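Local coordinates for protein heat-inducible transcription repressor HrcA (Thermotoga maritima, PDB 1STZ) that probably represses the class I heat shock operons grpE-dnaK-dnaJ and groELS by binding DNA, preventing their heat-shock induction, at residues A[193-198]-A[206-211]. Numbering follows the deposited sequence.
Sequences FLLRGR and GKIESL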
loop_
_atom_site.group_PDB
_atom_site.type_symbol
_atom_site.label_atom_id
_atom_site.label_comp_id
_atom_site.label_asym_id
_atom_site.label_seq_id
_atom_site.Cartn_x
_atom_site.Cartn_y
_atom_site.Cartn_z
ATOM N N PHE A 193 31.491 17.964 20.774
ATOM C CA PHE A 193 32.934 18.206 20.744
ATOM C C PHE A 193 33.689 16.929 20.433
ATOM O O PHE A 193 34.628 16.945 19.651
ATOM C CB PHE A 193 33.432 18.732 22.093
ATOM C CG PHE A 193 32.925 20.097 22.450
ATOM C CD1 PHE A 193 32.989 20.542 23.770
ATOM C CD2 PHE A 193 32.381 20.948 21.480
ATOM C CE1 PHE A 193 32.526 21.794 24.113
ATOM C CE2 PHE A 193 31.925 22.212 21.826
ATOM C CZ PHE A 193 32.001 22.634 23.138
ATOM N N LEU A 194 33.256 15.830 21.048
ATOM C CA LEU A 194 33.926 14.532 20.944
ATOM C C LEU A 194 33.653 13.788 19.653
ATOM O O LEU A 194 34.509 13.049 19.167
ATOM C CB LEU A 194 33.483 13.633 22.097
ATOM C CG LEU A 194 33.912 14.077 23.492
ATOM C CD1 LEU A 194 33.209 13.246 24.553
ATOM C CD2 LEU A 194 35.434 13.981 23.645
ATOM N N LEU A 195 32.454 13.962 19.105
ATOM C CA LEU A 195 31.956 13.083 18.059
ATOM C C LEU A 195 31.779 13.715 16.694
ATOM O O LEU A 195 31.811 13.016 15.689
ATOM C CB LEU A 195 30.625 12.484 18.500
ATOM C CG LEU A 195 30.715 11.495 19.656
ATOM C CD1 LEU A 195 29.336 11.033 20.007
ATOM C CD2 LEU A 195 31.592 10.309 19.290
ATOM N N ARG A 196 31.547 15.021 16.661
ATOM C CA ARG A 196 31.317 15.754 15.421
ATOM C C ARG A 196 32.572 15.768 14.560
ATOM O O ARG A 196 33.629 16.144 15.032
ATOM C CB ARG A 196 30.922 17.188 15.773
ATOM C CG ARG A 196 30.501 18.060 14.632
ATOM C CD ARG A 196 30.024 19.428 15.108
ATOM N NE ARG A 196 28.568 19.488 15.255
ATOM C CZ ARG A 196 27.909 20.535 15.744
ATOM N NH1 ARG A 196 28.563 21.620 16.155
ATOM N NH2 ARG A 196 26.583 20.501 15.816
ATOM N N GLY A 197 32.458 15.357 13.303
ATOM C CA GLY A 197 33.622 15.240 12.434
ATOM C C GLY A 197 34.262 13.858 12.456
ATOM O O GLY A 197 35.053 13.522 11.578
ATOM N N ARG A 198 33.910 13.050 13.451
ATOM C CA ARG A 198 34.395 11.680 13.559
ATOM C C ARG A 198 33.396 10.773 12.888
ATOM O O ARG A 198 32.229 11.125 12.777
ATOM C CB ARG A 198 34.558 11.309 15.022
ATOM C CG ARG A 198 35.270 12.392 15.789
ATOM C CD ARG A 198 36.483 11.973 16.542
ATOM N NE ARG A 198 37.406 11.111 15.808
ATOM C CZ ARG A 198 38.592 10.768 16.288
ATOM N NH1 ARG A 198 38.989 11.237 17.461
ATOM N NH2 ARG A 198 39.395 9.972 15.599
ATOM N N GLY A 206 36.632 1.887 18.564
ATOM C CA GLY A 206 37.056 2.246 19.909
ATOM C C GLY A 206 38.093 3.358 19.968
ATOM O O GLY A 206 38.790 3.495 20.967
ATOM N N LYS A 207 38.223 4.136 18.898
ATOM C CA LYS A 207 39.222 5.217 18.828
ATOM C C LYS A 207 38.913 6.392 19.751
ATOM O O LYS A 207 39.823 7.114 20.164
ATOM C CB LYS A 207 39.348 5.746 17.395
ATOM C CG LYS A 207 40.293 4.959 16.528
ATOM C CD LYS A 207 40.080 5.268 15.066
ATOM C CE LYS A 207 41.381 5.372 14.303
ATOM N NZ LYS A 207 41.124 5.933 12.947
ATOM N N ILE A 208 37.639 6.589 20.063
ATOM C CA ILE A 208 37.218 7.711 20.899
ATOM C C ILE A 208 37.210 7.283 22.367
ATOM O O ILE A 208 36.153 7.060 22.966
ATOM C CB ILE A 208 35.848 8.247 20.433
ATOM C CG1 ILE A 208 35.886 8.462 18.915
ATOM C CG2 ILE A 208 35.515 9.554 21.159
ATOM C CD1 ILE A 208 34.779 9.232 18.377
ATOM N N GLU A 209 38.416 7.186 22.927
ATOM C CA GLU A 209 38.645 6.655 24.275
ATOM C C GLU A 209 37.882 7.437 25.355
ATOM O O GLU A 209 37.457 6.862 26.357
ATOM C CB GLU A 209 40.162 6.623 24.596
ATOM C CG GLU A 209 40.999 5.746 23.655
ATOM C CD GLU A 209 42.374 5.357 24.210
ATOM O OE1 GLU A 209 43.070 4.530 23.572
ATOM O OE2 GLU A 209 42.774 5.865 25.277
ATOM N N SER A 210 37.688 8.736 25.138
ATOM C CA SER A 210 36.999 9.584 26.113
ATOM C C SER A 210 35.510 9.257 26.327
ATOM O O SER A 210 34.903 9.786 27.253
ATOM C CB SER A 210 37.153 11.058 25.730
ATOM O OG SER A 210 36.697 11.273 24.410
ATOM N N LEU A 211 34.914 8.405 25.489
ATOM C CA LEU A 211 33.515 8.001 25.694
ATOM C C LEU A 211 33.269 7.110 26.937
ATOM O O LEU A 211 32.129 6.991 27.391
ATOM C CB LEU A 211 32.940 7.328 24.438
ATOM C CG LEU A 211 32.555 8.232 23.259
ATOM C CD1 LEU A 211 31.858 7.418 22.186
ATOM C CD2 LEU A 211 31.680 9.400 23.684
#
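Ile208, at the centre of an inverse gamma turn, drives its CD1 methyl so close to Leu195 that CD1 lies 3.5 Å from Leu195 CD2, closer than methyl carbons normally approach. The two side chains cross nearly at right angles. In Ile208, CG1 anti to the carbonyl carbon (chi1 -49°) and an extended chi2 (-167°) together carry CD1 across to both Leu195 and Arg198, whose CD is 3.7 Å from that methyl. The Arg198 chain, bent at chi2 and chi3, runs antiparallel alongside Ile208, with Ile208 CG1 over one guanidinium face, toward its rim; NE forms a salt bridge with Glu202. The segments flank helix 200-205 in the C-terminal domain: a type II beta turn from Leu195 to Arg198 leads out of the end of helix 184-195, and a Schellman motif at Gly206 ends helix 200-205. Val203 of that helix touches both Leu195 and Ile208. Beside this, Leu194 sets CD2 3.1 Å from Ser210 OG, a close methyl-to-hydroxyl approach, while its CD1 meets Leu211 CD2 at 4.2 Å. With alanine in place of Leu194, both these methyls would be gone, probably leaving a gap there and costing Leu217 of helix 215-224 an apolar neighbour. Leu211 CD1 also packs crosswise against Leu195 CD2.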